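Local coordinates for thioredoxin-like protein (Parabacteroides distasonis, PDB 4FO5) that is probably a thioredoxin-like oxidoreductase of the AhpC/TSA family, whose substrate and physiological role are not established, at residues L36-A41 and A49-L54; K107-R112 and K116-N121. All blocks are in the same frame, centred on the assembly; numbering follows the deposited sequence.

Contact 1: L36-A41 and A49-L54; sequences LLNFWA and ARNVQL
Asn38 and Asn51 meet because each holds its CG anti to the backbone N (chi1 -175° and -168°), which sends the two amides across the gap between strand 34-40 and helix 45-58. These are the first strand and helix of a beta-alpha-beta unit of the thioredoxin fold; the short segments run roughly antiparallel, their axes 8.8 Å apart at closest. The amide planes are almost parallel, and Asn38 ND2 gives Asn51 OD1 a weak, bent hydrogen bond of 3.2 Å. Asn51 has further polar partners: its OD1 also bonds Ser70 OG on strand 66-72, and its ND2 bonds Gln94 OE1, so both ends of this buried amide are held. The same amide lies over one face of the Trp40 indole, the planes 20° apart, with ND2 3.3 Å from Trp40 CE2, while Asn51 CB makes a CH-pi contact over the five-membered ring. Further along the helix Leu54 closes the apolar end: its CB is 3.9 Å from Leu36 CD2, the two side chains crossing at about a right angle, and its CD1 abuts the Asn38 amide. Two waters serve the other end of that amide, each donating to Asn38 OD1 and accepting from the Arg50 guanidinium; water 1 also donates to Phe39 O at 2.7 Å.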
loop_
_atom_site.group_PDB
_atom_site.type_symbol
_atom_site.label_atom_id
_atom_site.label_comp_id
_atom_site.label_asym_id
_atom_site.label_seq_id
_atom_site.Cartn_x
_atom_site.Cartn_y
_atom_site.Cartn_z
ATOM N N LEU A 36 3.920 -4.210 -0.202
ATOM C CA LEU A 36 3.386 -3.300 -1.186
ATOM C C LEU A 36 2.368 -2.434 -0.432
ATOM O O LEU A 36 1.272 -2.907 -0.085
ATOM C CB LEU A 36 2.762 -4.013 -2.405
ATOM C CG LEU A 36 2.136 -3.047 -3.443
ATOM C CD1 LEU A 36 3.194 -2.150 -4.082
ATOM C CD2 LEU A 36 1.391 -3.799 -4.487
ATOM N N LEU A 37 2.778 -1.192 -0.129
ATOM C CA LEU A 37 1.939 -0.205 0.535
ATOM C C LEU A 37 1.233 0.603 -0.530
ATOM O O LEU A 37 1.906 1.237 -1.323
ATOM C CB LEU A 37 2.783 0.699 1.448
ATOM C CG LEU A 37 2.047 1.837 2.122
ATOM C CD1 LEU A 37 1.020 1.297 3.125
ATOM C CD2 LEU A 37 3.022 2.713 2.852
ATOM N N ASN A 38 -0.101 0.554 -0.585
ATOM C CA ASN A 38 -0.830 1.282 -1.597
ATOM C C ASN A 38 -1.939 2.162 -1.000
ATOM O O ASN A 38 -2.673 1.722 -0.133
ATOM C CB ASN A 38 -1.406 0.315 -2.621
ATOM C CG ASN A 38 -2.061 1.019 -3.755
ATOM O OD1 ASN A 38 -1.423 1.755 -4.495
ATOM N ND2 ASN A 38 -3.356 0.795 -3.926
ATOM N N PHE A 39 -2.019 3.416 -1.444
ATOM C CA PHE A 39 -3.044 4.368 -1.017
ATOM C C PHE A 39 -3.991 4.586 -2.145
ATOM O O PHE A 39 -3.567 4.781 -3.286
ATOM C CB PHE A 39 -2.418 5.703 -0.570
ATOM C CG PHE A 39 -1.550 5.551 0.655
ATOM C CD1 PHE A 39 -2.111 5.534 1.924
ATOM C CD2 PHE A 39 -0.181 5.334 0.535
ATOM C CE1 PHE A 39 -1.308 5.387 3.063
ATOM C CE2 PHE A 39 0.622 5.202 1.668
ATOM C CZ PHE A 39 0.054 5.219 2.922
ATOM N N TRP A 40 -5.284 4.568 -1.835
ATOM C CA TRP A 40 -6.343 4.770 -2.809
ATOM C C TRP A 40 -7.599 5.281 -2.103
ATOM O O TRP A 40 -7.648 5.319 -0.879
ATOM C CB TRP A 40 -6.646 3.443 -3.564
ATOM C CG TRP A 40 -7.285 2.408 -2.687
ATOM C CD1 TRP A 40 -6.681 1.685 -1.707
ATOM C CD2 TRP A 40 -8.676 2.054 -2.649
ATOM N NE1 TRP A 40 -7.595 0.874 -1.082
ATOM C CE2 TRP A 40 -8.834 1.091 -1.630
ATOM C CE3 TRP A 40 -9.805 2.464 -3.375
ATOM C CZ2 TRP A 40 -10.079 0.524 -1.315
ATOM C CZ3 TRP A 40 -11.041 1.906 -3.055
ATOM C CH2 TRP A 40 -11.164 0.939 -2.048
ATOM N N ALA A 41 -8.612 5.649 -2.882
ATOM C CA ALA A 41 -9.930 6.061 -2.396
ATOM C C ALA A 41 -10.936 5.848 -3.508
ATOM O O ALA A 41 -10.586 6.026 -4.676
ATOM C CB ALA A 41 -9.921 7.518 -1.954
ATOM N N ALA A 49 -8.761 1.702 -9.660
ATOM C CA ALA A 49 -8.418 0.696 -10.680
ATOM C C ALA A 49 -7.010 0.129 -10.451
ATOM O O ALA A 49 -6.827 -1.066 -10.617
ATOM C CB ALA A 49 -8.528 1.280 -12.081
ATOM N N ARG A 50 -6.024 0.956 -10.047
ATOM C CA ARG A 50 -4.661 0.462 -9.751
ATOM C C ARG A 50 -4.670 -0.513 -8.594
ATOM O O ARG A 50 -3.937 -1.506 -8.599
ATOM C CB ARG A 50 -3.707 1.619 -9.401
ATOM C CG ARG A 50 -3.343 2.509 -10.578
ATOM C CD ARG A 50 -2.149 3.417 -10.247
ATOM N NE ARG A 50 -2.362 4.266 -9.064
ATOM C CZ ARG A 50 -2.990 5.440 -9.076
ATOM N NH1 ARG A 50 -3.503 5.920 -10.208
ATOM N NH2 ARG A 50 -3.128 6.135 -7.955
ATOM N N ASN A 51 -5.531 -0.245 -7.600
ATOM C CA ASN A 51 -5.678 -1.095 -6.426
ATOM C C ASN A 51 -6.086 -2.532 -6.809
ATOM O O ASN A 51 -5.469 -3.483 -6.334
ATOM C CB ASN A 51 -6.700 -0.503 -5.467
ATOM C CG ASN A 51 -6.666 -1.190 -4.130
ATOM O OD1 ASN A 51 -5.602 -1.530 -3.627
ATOM N ND2 ASN A 51 -7.818 -1.435 -3.544
ATOM N N VAL A 52 -7.084 -2.673 -7.705
ATOM C CA VAL A 52 -7.574 -3.964 -8.186
ATOM C C VAL A 52 -6.460 -4.681 -8.926
ATOM O O VAL A 52 -6.254 -5.871 -8.708
ATOM C CB VAL A 52 -8.840 -3.784 -9.083
ATOM C CG1 VAL A 52 -9.220 -5.076 -9.802
ATOM C CG2 VAL A 52 -10.014 -3.257 -8.267
ATOM N N GLN A 53 -5.740 -3.967 -9.803
ATOM C CA GLN A 53 -4.688 -4.580 -10.603
ATOM C C GLN A 53 -3.535 -5.021 -9.732
ATOM O O GLN A 53 -3.068 -6.147 -9.896
ATOM C CB GLN A 53 -4.231 -3.663 -11.736
ATOM C CG GLN A 53 -5.337 -3.394 -12.782
ATOM C CD GLN A 53 -6.004 -4.630 -13.366
ATOM O OE1 GLN A 53 -5.339 -5.565 -13.835
ATOM N NE2 GLN A 53 -7.348 -4.641 -13.396
ATOM N N LEU A 54 -3.128 -4.194 -8.763
ATOM C CA LEU A 54 -2.052 -4.575 -7.832
ATOM C C LEU A 54 -2.455 -5.770 -6.943
ATOM O O LEU A 54 -1.682 -6.722 -6.848
ATOM C CB LEU A 54 -1.618 -3.391 -6.950
ATOM C CG LEU A 54 -0.897 -2.239 -7.681
ATOM C CD1 LEU A 54 -0.884 -0.986 -6.816
ATOM C CD2 LEU A 54 0.518 -2.634 -8.122
HETATM O O HOH W 1 -2.387 4.199 -5.625
HETATM O O HOH W 2 -1.015 2.643 -7.011
#

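Contact 2: K107-R112 and K116-N121; sequences KKYDLR and KNFLIN
Two aromatic rings, Tyr109 and Phe118, meet at a slant that is neither a stack nor a T-shape: their planes stand at 55° and their centroids 5.3 Å apart. The closest carbons are Tyr109 CD1 and Phe118 CE1, at 3.5 Å. Tyr109 CE1 lies over one face of the phenylalanine, whereas Phe118 CZ comes to the edge of the tyrosine ring, in its plane. The phenyl ring reaches this place with CG anti to its own carbonyl carbon (chi1 -53°), and no hydrogen bond crosses between the segments. The tyrosine hydroxyl is instead bonded to Pro14 O, which anchors the far end of the ring. Tyr109 is the first residue beyond helix 104-108 to leave helical geometry, and a Schellman motif ends that helix, with Asp110 at positive phi, its N bonded to Lys107 O and Leu111 N to Tyr106 O. Leu111 brings its CD2 methyl to 4.4 Å from the backbone N of Lys116, a loose van der Waals touch at the start of the returning chain. With an alanine at Phe118 a gap would probably open beside CD1 and CE1 of Tyr109, leaving the tyrosine ring with Phe39 as its remaining aromatic contact described here. The pair belongs to a buried layer on one face of the sheet: Phe39 of strand 34-40 touches Tyr109, Leu111 and Phe118, and strand 117-120 lies antiparallel between strands 34-40 and 126-129.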
loop_
_atom_site.group_PDB
_atom_site.type_symbol
_atom_site.label_atom_id
_atom_site.label_comp_id
_atom_site.label_asym_id
_atom_site.label_seq_id
_atom_site.Cartn_x
_atom_site.Cartn_y
_atom_site.Cartn_z
ATOM N N LYS A 107 -0.847 13.137 5.587
ATOM C CA LYS A 107 0.194 14.155 5.604
ATOM C C LYS A 107 1.597 13.517 5.564
ATOM O O LYS A 107 2.451 14.004 4.819
ATOM C CB LYS A 107 0.038 15.073 6.828
ATOM N N LYS A 108 1.829 12.425 6.334
ATOM C CA LYS A 108 3.120 11.712 6.404
ATOM C C LYS A 108 3.545 11.135 5.047
ATOM O O LYS A 108 4.733 11.137 4.736
ATOM C CB LYS A 108 3.066 10.571 7.439
ATOM C CG LYS A 108 4.123 10.650 8.520
ATOM C CD LYS A 108 3.811 9.677 9.654
ATOM N N TYR A 109 2.591 10.654 4.238
ATOM C CA TYR A 109 2.937 10.071 2.945
ATOM C C TYR A 109 2.798 11.062 1.786
ATOM O O TYR A 109 2.920 10.651 0.627
ATOM C CB TYR A 109 2.119 8.797 2.687
ATOM C CG TYR A 109 2.796 7.611 3.326
ATOM C CD1 TYR A 109 3.762 6.886 2.638
ATOM C CD2 TYR A 109 2.560 7.285 4.662
ATOM C CE1 TYR A 109 4.460 5.851 3.251
ATOM C CE2 TYR A 109 3.248 6.244 5.284
ATOM C CZ TYR A 109 4.177 5.514 4.564
ATOM O OH TYR A 109 4.841 4.475 5.146
ATOM N N ASP A 110 2.604 12.369 2.104
ATOM C CA ASP A 110 2.473 13.479 1.152
ATOM C C ASP A 110 1.407 13.141 0.088
ATOM O O ASP A 110 1.621 13.341 -1.120
ATOM C CB ASP A 110 3.849 13.775 0.517
ATOM C CG ASP A 110 4.024 15.144 -0.110
ATOM O OD1 ASP A 110 3.140 16.020 0.099
ATOM O OD2 ASP A 110 5.054 15.353 -0.788
ATOM N N LEU A 111 0.246 12.623 0.555
ATOM C CA LEU A 111 -0.835 12.174 -0.334
ATOM C C LEU A 111 -1.586 13.318 -0.991
ATOM O O LEU A 111 -2.421 13.053 -1.863
ATOM C CB LEU A 111 -1.821 11.222 0.372
ATOM C CG LEU A 111 -1.263 9.901 0.912
ATOM C CD1 LEU A 111 -2.382 9.078 1.510
ATOM C CD2 LEU A 111 -0.540 9.086 -0.180
ATOM N N ARG A 112 -1.252 14.585 -0.641
ATOM C CA ARG A 112 -1.834 15.774 -1.280
ATOM C C ARG A 112 -1.299 15.880 -2.724
ATOM O O ARG A 112 -1.927 16.502 -3.584
ATOM C CB ARG A 112 -1.521 17.057 -0.472
ATOM C CG ARG A 112 -0.047 17.463 -0.457
ATOM C CD ARG A 112 0.148 18.903 -0.018
ATOM N NE ARG A 112 1.215 19.566 -0.774
ATOM C CZ ARG A 112 2.510 19.505 -0.471
ATOM N NH1 ARG A 112 2.923 18.800 0.576
ATOM N NH2 ARG A 112 3.403 20.142 -1.218
ATOM N N LYS A 116 -0.432 7.120 -4.170
ATOM C CA LYS A 116 0.822 6.504 -4.536
ATOM C C LYS A 116 0.931 5.118 -3.897
ATOM O O LYS A 116 0.153 4.790 -3.000
ATOM C CB LYS A 116 1.915 7.458 -3.970
ATOM C CG LYS A 116 3.339 7.315 -4.490
ATOM C CD LYS A 116 4.145 8.589 -4.213
ATOM C CE LYS A 116 5.616 8.456 -4.535
ATOM N NZ LYS A 116 6.416 9.576 -3.961
ATOM N N ASN A 117 1.882 4.309 -4.371
ATOM C CA ASN A 117 2.220 3.022 -3.797
ATOM C C ASN A 117 3.738 2.978 -3.560
ATOM O O ASN A 117 4.498 3.752 -4.158
ATOM C CB ASN A 117 1.722 1.828 -4.627
ATOM C CG ASN A 117 2.496 1.472 -5.878
ATOM O OD1 ASN A 117 3.741 1.458 -5.930
ATOM N ND2 ASN A 117 1.765 1.038 -6.881
ATOM N N PHE A 118 4.157 2.112 -2.658
ATOM C CA PHE A 118 5.555 1.962 -2.285
ATOM C C PHE A 118 5.872 0.505 -2.059
ATOM O O PHE A 118 5.124 -0.194 -1.381
ATOM C CB PHE A 118 5.860 2.751 -0.979
ATOM C CG PHE A 118 5.469 4.208 -0.993
ATOM C CD1 PHE A 118 4.186 4.605 -0.628
ATOM C CD2 PHE A 118 6.362 5.177 -1.423
ATOM C CE1 PHE A 118 3.806 5.940 -0.692
ATOM C CE2 PHE A 118 5.993 6.524 -1.444
ATOM C CZ PHE A 118 4.723 6.898 -1.056
ATOM N N LEU A 119 6.962 0.040 -2.647
ATOM C CA LEU A 119 7.479 -1.291 -2.390
ATOM C C LEU A 119 8.524 -1.129 -1.267
ATOM O O LEU A 119 9.520 -0.426 -1.437
ATOM C CB LEU A 119 8.059 -1.932 -3.659
ATOM C CG LEU A 119 8.553 -3.382 -3.517
ATOM C CD1 LEU A 119 7.414 -4.324 -3.080
ATOM C CD2 LEU A 119 9.140 -3.863 -4.821
ATOM N N ILE A 120 8.226 -1.695 -0.101
ATOM C CA ILE A 120 9.038 -1.618 1.101
ATOM C C ILE A 120 9.681 -2.987 1.361
ATOM O O ILE A 120 8.975 -4.001 1.389
ATOM C CB ILE A 120 8.143 -1.128 2.298
ATOM C CG1 ILE A 120 7.428 0.233 1.956
ATOM C CG2 ILE A 120 8.954 -1.039 3.584
ATOM C CD1 ILE A 120 6.244 0.668 2.904
ATOM N N ASN A 121 11.021 -3.008 1.608
ATOM C CA ASN A 121 11.737 -4.260 1.862
ATOM C C ASN A 121 11.555 -4.695 3.339
ATOM O O ASN A 121 10.841 -4.027 4.079
ATOM C CB ASN A 121 13.225 -4.162 1.449
ATOM C CG ASN A 121 14.131 -3.290 2.303
ATOM O OD1 ASN A 121 13.767 -2.784 3.367
ATOM N ND2 ASN A 121 15.337 -3.087 1.839
#

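How the contacts relate
Contacts 1 and 2 are both buried and meet at neighbouring antiparallel strands, 34-40 and 117-120, of one sheet, their centres about 12 Å apart. Probable backbone hydrogen bonds join them, Leu37 O with Phe118 N and Phe39 N with Lys116 O. Contact 1 packs helix 45-58 on the face where Asn38 and Trp40 project; contact 2 packs the end of helix 104-108 on the face of Leu37 and Phe39. Their chemistry differs accordingly: amides, an indole and bound waters in contact 1, chiefly aromatic and aliphatic carbon in contact 2, with charged groups at its turn. Asn117, on strand 117-120, packs on the contact 1 side, its CB 3.1 Å from Asn38 OD1.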